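Local atomic coordinates of fiber protein (Human adenovirus 14, PDB entry 3F0Y), a protein that forms the trimeric knob at the tip of the viral fiber, which probably attaches the virus to receptors on the host cell such as CD46. Residues A[41-46]-A[97-102]; A[163-168]-A[172-177]. All blocks are in the same frame, centred on the assembly; numbering follows the deposited sequence.

Contacts 1 and 2 follow one another along the chain, the first closing before the second begins, and both lie in the adenoviral knob domain. Their centres are about 17 Å apart. Contact 1 (41-46 with 97-102) is built on strand 39-48 of one antiparallel sheet, contact 2 (163-168 with 172-177) on strand 171-180 of the other. The two strands meet in the interior, where Leu41 CD1 comes within 4.1 Å of Trp177 CH2, so the packed sheets join the contacts into one beta sandwich. In each case a loop lies against a strand. Contact 1 has a second subunit close by, whereas no other chain of the trimer touches the segments of contact 2.

Contact 1: A[41-46]-A[97-102]; sequences LILTLV and TPLNHK
Leu99 meets strand 39-48 through a single methyl group: its CD1 lies 4.2 Å from Leu43 CD2 and, a little farther along the strand, Leu99 CD1 lies 4.2 Å from Leu45 CD1. Leu43 and Leu45 stand on the same face because strand side chains alternate, and the methyl reaches a branch of each. The side chains of Leu45 and Leu99 cross at about a right angle and touch only at their branch ends. In both leucines CD1 is anti to CA (chi2 173° in Leu45, 169° in Leu99), which carries it to the far end of the side chain, where the two methyls can meet. The backbones remain well separated, with 8.5 Å between Leu43 CA and Leu99 CA, and just 105 Å² is buried between the segments. Leu80 of the facing sheet packs on Leu43, while Ala54 and Leu17, of neighbouring strands in the same sheet, touch Leu45 and Leu99.

Polar bonds join both segments to the chain around strand 16-18 and not to each other: the backbones of Leu43 and Leu45 pair with Thr19 and Leu17, and His101 ND1 bonds to Thr16 O while its NE2 is met by Thr113 N, a pattern consistent with a neutral ring protonated on ND1. Within the loop, Asn100 OD1 accepts the backbone N-H of His101 (N to OD1 2.7 Å, 157° at the hydrogen) in its carbonyl plane, on a lone pair.

Charge enters at the far end of the loop, where Lys102 NZ forms a salt bridge with Asp207 of a second subunit. The chemistry is consistent with a loop held both by its polar bonds and by the buried Leu99, close to the trimer interface.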
loop_
_atom_site.group_PDB
_atom_site.type_symbol
_atom_site.label_atom_id
_atom_site.label_comp_id
_atom_site.label_asym_id
_atom_site.label_seq_id
_atom_site.Cartn_x
_atom_site.Cartn_y
_atom_site.Cartn_z
ATOM N N LEU A 41 2.417 13.661 15.632
ATOM C CA LEU A 41 1.686 12.958 14.585
ATOM C C LEU A 41 2.323 13.338 13.258
ATOM O O LEU A 41 2.337 14.512 12.884
ATOM C CB LEU A 41 0.204 13.343 14.592
ATOM C CG LEU A 41 -0.695 12.660 13.554
ATOM C CD1 LEU A 41 -0.811 11.166 13.833
ATOM C CD2 LEU A 41 -2.071 13.308 13.528
ATOM N N ILE A 42 2.873 12.346 12.565
ATOM C CA ILE A 42 3.423 12.544 11.233
ATOM C C ILE A 42 2.367 12.075 10.237
ATOM O O ILE A 42 2.069 10.885 10.154
ATOM C CB ILE A 42 4.740 11.761 11.024
ATOM C CG1 ILE A 42 5.710 11.998 12.188
ATOM C CG2 ILE A 42 5.393 12.163 9.707
ATOM C CD1 ILE A 42 6.075 13.453 12.409
ATOM N N LEU A 43 1.779 13.024 9.512
ATOM C CA LEU A 43 0.729 12.724 8.547
ATOM C C LEU A 43 1.068 13.369 7.215
ATOM O O LEU A 43 1.349 14.563 7.159
ATOM C CB LEU A 43 -0.621 13.247 9.043
ATOM C CG LEU A 43 -1.816 12.990 8.122
ATOM C CD1 LEU A 43 -2.044 11.491 7.935
ATOM C CD2 LEU A 43 -3.065 13.667 8.661
ATOM N N THR A 44 1.040 12.567 6.154
ATOM C CA THR A 44 1.292 13.047 4.802
ATOM C C THR A 44 0.159 12.583 3.897
ATOM O O THR A 44 -0.071 11.380 3.744
ATOM C CB THR A 44 2.637 12.519 4.263
ATOM O OG1 THR A 44 3.679 12.827 5.196
ATOM C CG2 THR A 44 2.960 13.137 2.907
ATOM N N LEU A 45 -0.554 13.545 3.317
ATOM C CA LEU A 45 -1.624 13.267 2.367
ATOM C C LEU A 45 -1.151 13.689 0.986
ATOM O O LEU A 45 -0.864 14.864 0.762
ATOM C CB LEU A 45 -2.888 14.046 2.739
ATOM C CG LEU A 45 -3.416 13.860 4.162
ATOM C CD1 LEU A 45 -4.557 14.825 4.425
ATOM C CD2 LEU A 45 -3.860 12.417 4.395
ATOM N N VAL A 46 -1.063 12.731 0.068
ATOM C CA VAL A 46 -0.631 13.015 -1.296
ATOM C C VAL A 46 -1.755 12.733 -2.284
ATOM O O VAL A 46 -2.366 11.665 -2.253
ATOM C CB VAL A 46 0.602 12.187 -1.682
ATOM C CG1 VAL A 46 1.040 12.520 -3.105
ATOM C CG2 VAL A 46 1.736 12.438 -0.698
ATOM N N THR A 97 -1.678 21.467 15.202
ATOM C CA THR A 97 -1.029 22.325 14.219
ATOM C C THR A 97 -1.648 22.049 12.849
ATOM O O THR A 97 -1.705 20.894 12.425
ATOM C CB THR A 97 0.481 22.048 14.151
ATOM O OG1 THR A 97 1.056 22.216 15.453
ATOM C CG2 THR A 97 1.160 22.996 13.170
ATOM N N PRO A 98 -2.116 23.103 12.149
ATOM C CA PRO A 98 -2.692 22.889 10.821
ATOM C C PRO A 98 -1.716 22.239 9.845
ATOM O O PRO A 98 -0.501 22.404 9.977
ATOM C CB PRO A 98 -3.036 24.306 10.350
ATOM C CG PRO A 98 -3.114 25.121 11.576
ATOM C CD PRO A 98 -2.146 24.524 12.537
ATOM N N LEU A 99 -2.253 21.497 8.883
ATOM C CA LEU A 99 -1.448 20.942 7.806
ATOM C C LEU A 99 -1.186 22.028 6.769
ATOM O O LEU A 99 -1.968 22.972 6.633
ATOM C CB LEU A 99 -2.167 19.768 7.139
ATOM C CG LEU A 99 -2.575 18.596 8.033
ATOM C CD1 LEU A 99 -3.500 17.656 7.272
ATOM C CD2 LEU A 99 -1.350 17.854 8.552
ATOM N N ASN A 100 -0.081 21.888 6.050
ATOM C CA ASN A 100 0.206 22.743 4.906
ATOM C C ASN A 100 0.979 21.942 3.860
ATOM O O ASN A 100 1.222 20.746 4.040
ATOM C CB ASN A 100 0.979 23.992 5.344
ATOM C CG ASN A 100 0.673 25.208 4.477
ATOM O OD1 ASN A 100 0.865 25.182 3.261
ATOM N ND2 ASN A 100 0.201 26.279 5.102
ATOM N N HIS A 101 1.353 22.599 2.768
ATOM C CA HIS A 101 2.033 21.934 1.663
ATOM C C HIS A 101 3.493 21.621 1.965
ATOM O O HIS A 101 4.033 22.041 2.990
ATOM C CB HIS A 101 1.927 22.789 0.399
ATOM C CG HIS A 101 0.533 22.905 -0.127
ATOM N ND1 HIS A 101 -0.269 21.805 -0.343
ATOM C CD2 HIS A 101 -0.200 23.983 -0.489
ATOM C CE1 HIS A 101 -1.438 22.202 -0.811
ATOM N NE2 HIS A 101 -1.421 23.518 -0.909
ATOM N N LYS A 102 4.117 20.867 1.065
ATOM C CA LYS A 102 5.527 20.522 1.184
ATOM C C LYS A 102 6.404 21.749 0.957
ATOM O O LYS A 102 6.196 22.507 0.012
ATOM C CB LYS A 102 5.904 19.422 0.184
ATOM C CG LYS A 102 7.359 18.972 0.268
ATOM C CD LYS A 102 7.653 17.838 -0.699
ATOM C CE LYS A 102 9.150 17.669 -0.934
ATOM N NZ LYS A 102 9.889 17.292 0.301
#

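Contact 2: A[163-168]-A[172-177]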
loop_
_atom_site.group_PDB
_atom_site.type_symbol
_atom_site.label_atom_id
_atom_site.label_comp_id
_atom_site.label_asym_id
_atom_site.label_seq_id
_atom_site.Cartn_x
_atom_site.Cartn_y
_atom_site.Cartn_z
ATOM N N ARG A 163 -19.519 10.218 11.212
ATOM C CA ARG A 163 -20.200 11.001 12.236
ATOM C C ARG A 163 -19.432 12.288 12.554
ATOM O O ARG A 163 -18.220 12.271 12.761
ATOM C CB ARG A 163 -20.462 10.129 13.478
ATOM C CG ARG A 163 -19.689 10.459 14.746
ATOM C CD ARG A 163 -19.952 9.414 15.832
ATOM N NE ARG A 163 -18.799 8.536 16.031
ATOM C CZ ARG A 163 -17.760 8.810 16.821
ATOM N NH1 ARG A 163 -17.706 9.945 17.512
ATOM N NH2 ARG A 163 -16.764 7.940 16.924
ATOM N N ALA A 164 -20.149 13.408 12.547
ATOM C CA ALA A 164 -19.573 14.709 12.878
ATOM C C ALA A 164 -19.832 15.011 14.347
ATOM O O ALA A 164 -20.787 14.497 14.929
ATOM C CB ALA A 164 -20.177 15.793 11.999
ATOM N N ILE A 165 -18.977 15.840 14.942
ATOM C CA ILE A 165 -19.110 16.213 16.357
ATOM C C ILE A 165 -19.560 17.665 16.560
ATOM O O ILE A 165 -19.937 18.048 17.668
ATOM C CB ILE A 165 -17.793 15.967 17.142
ATOM C CG1 ILE A 165 -16.638 16.810 16.587
ATOM C CG2 ILE A 165 -17.427 14.490 17.106
ATOM C CD1 ILE A 165 -15.417 16.808 17.480
ATOM N N ARG A 166 -19.509 18.463 15.495
ATOM C CA ARG A 166 -19.934 19.860 15.543
ATOM C C ARG A 166 -20.408 20.286 14.154
ATOM O O ARG A 166 -20.015 19.688 13.147
ATOM C CB ARG A 166 -18.783 20.746 16.030
ATOM C CG ARG A 166 -19.227 22.071 16.645
ATOM C CD ARG A 166 -18.109 22.745 17.436
ATOM N NE ARG A 166 -17.024 23.228 16.582
ATOM C CZ ARG A 166 -15.965 23.918 17.007
ATOM N NH1 ARG A 166 -15.822 24.225 18.289
ATOM N NH2 ARG A 166 -15.039 24.310 16.141
ATOM N N ALA A 167 -21.247 21.321 14.105
ATOM C CA ALA A 167 -21.880 21.765 12.855
ATOM C C ALA A 167 -20.883 22.108 11.745
ATOM O O ALA A 167 -21.170 21.903 10.564
ATOM C CB ALA A 167 -22.795 22.959 13.119
ATOM N N ASP A 168 -19.718 22.623 12.128
ATOM C CA ASP A 168 -18.697 23.030 11.160
ATOM C C ASP A 168 -17.711 21.916 10.789
ATOM O O ASP A 168 -16.764 22.163 10.049
ATOM C CB ASP A 168 -17.928 24.254 11.676
ATOM C CG ASP A 168 -17.178 23.977 12.964
ATOM O OD1 ASP A 168 -17.509 22.981 13.642
ATOM O OD2 ASP A 168 -16.262 24.756 13.300
ATOM N N CYS A 172 -13.964 14.112 8.388
ATOM C CA CYS A 172 -13.321 13.466 9.530
ATOM C C CYS A 172 -12.392 12.339 9.097
ATOM O O CYS A 172 -12.711 11.568 8.186
ATOM C CB CYS A 172 -14.368 12.889 10.488
ATOM S SG CYS A 172 -15.716 13.998 10.888
ATOM N N ILE A 173 -11.242 12.259 9.760
ATOM C CA ILE A 173 -10.362 11.104 9.677
ATOM C C ILE A 173 -10.023 10.705 11.108
ATOM O O ILE A 173 -9.394 11.468 11.836
ATOM C CB ILE A 173 -9.059 11.419 8.909
ATOM C CG1 ILE A 173 -9.365 11.932 7.498
ATOM C CG2 ILE A 173 -8.178 10.180 8.834
ATOM C CD1 ILE A 173 -8.130 12.362 6.730
ATOM N N ARG A 174 -10.472 9.521 11.511
ATOM C CA ARG A 174 -10.190 8.993 12.840
ATOM C C ARG A 174 -9.316 7.758 12.694
ATOM O O ARG A 174 -9.748 6.755 12.135
ATOM C CB ARG A 174 -11.486 8.630 13.558
ATOM C CG ARG A 174 -12.391 9.812 13.865
ATOM C CD ARG A 174 -13.547 9.371 14.743
ATOM N NE ARG A 174 -14.397 10.477 15.186
ATOM C CZ ARG A 174 -15.504 10.892 14.570
ATOM N NH1 ARG A 174 -15.923 10.321 13.444
ATOM N NH2 ARG A 174 -16.198 11.897 15.090
ATOM N N ILE A 175 -8.085 7.844 13.193
ATOM C CA ILE A 175 -7.115 6.761 13.076
ATOM C C ILE A 175 -6.867 6.170 14.457
ATOM O O ILE A 175 -6.364 6.857 15.343
ATOM C CB ILE A 175 -5.774 7.263 12.497
ATOM C CG1 ILE A 175 -6.005 8.103 11.236
ATOM C CG2 ILE A 175 -4.860 6.089 12.185
ATOM C CD1 ILE A 175 -4.756 8.802 10.738
ATOM N N THR A 176 -7.224 4.899 14.629
ATOM C CA THR A 176 -7.100 4.219 15.915
ATOM C C THR A 176 -6.019 3.149 15.861
ATOM O O THR A 176 -6.119 2.200 15.086
ATOM C CB THR A 176 -8.424 3.546 16.325
ATOM O OG1 THR A 176 -9.444 4.540 16.466
ATOM C CG2 THR A 176 -8.268 2.793 17.649
ATOM N N TRP A 177 -4.989 3.321 16.685
ATOM C CA TRP A 177 -3.967 2.303 16.892
ATOM C C TRP A 177 -4.366 1.494 18.111
ATOM O O TRP A 177 -4.779 2.063 19.124
ATOM C CB TRP A 177 -2.605 2.940 17.159
ATOM C CG TRP A 177 -1.977 3.592 15.975
ATOM C CD1 TRP A 177 -1.068 3.039 15.127
ATOM C CD2 TRP A 177 -2.195 4.931 15.515
ATOM N NE1 TRP A 177 -0.710 3.946 14.161
ATOM C CE2 TRP A 177 -1.385 5.117 14.378
ATOM C CE3 TRP A 177 -2.996 5.991 15.957
ATOM C CZ2 TRP A 177 -1.355 6.320 13.668
ATOM C CZ3 TRP A 177 -2.966 7.187 15.253
ATOM C CH2 TRP A 177 -2.150 7.342 14.121
#
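Arg174 grips the backbone oxygen of Arg163 and stacks on the Arg163 guanidinium, a stacked arginine pair that ties the loop connecting strands 151-160 and 171-180 to the second of those strands. CB leaves the strand toward the loop. CG is anti to the carbonyl carbon (chi1 -65°), and from there the chain runs extended to NE, which carries the guanidinium out to the loop. CD is 4.1 Å from Arg163 NH2. Arg174 NE is bound by a salt bridge to Glu79, and Arg163 NH2 lies 3.9 Å from Arg174 NE. At CZ the guanidinium of Arg163 stacks on one face, the centres 3.8 Å apart and the planes 18° from parallel. Beyond CZ both terminal nitrogens close end-on upon one atom: Arg163 O accepts from Arg174 NH1 at 3.1 Å, in its carbonyl plane on a lone pair, and from Arg174 NH2 at 3.1 Å, well above that plane. These bonds and the Glu79 salt bridge fix how the group is turned, with Ile165 CG2 against its edge, 3.5 Å from Arg174 NH2. Glu79 probably eases the like charges of the stacked pair. Phe81 of strand 73-82 and Met159 of strand 151-160 also touch Arg174, whose own strand runs between those two, antiparallel to both.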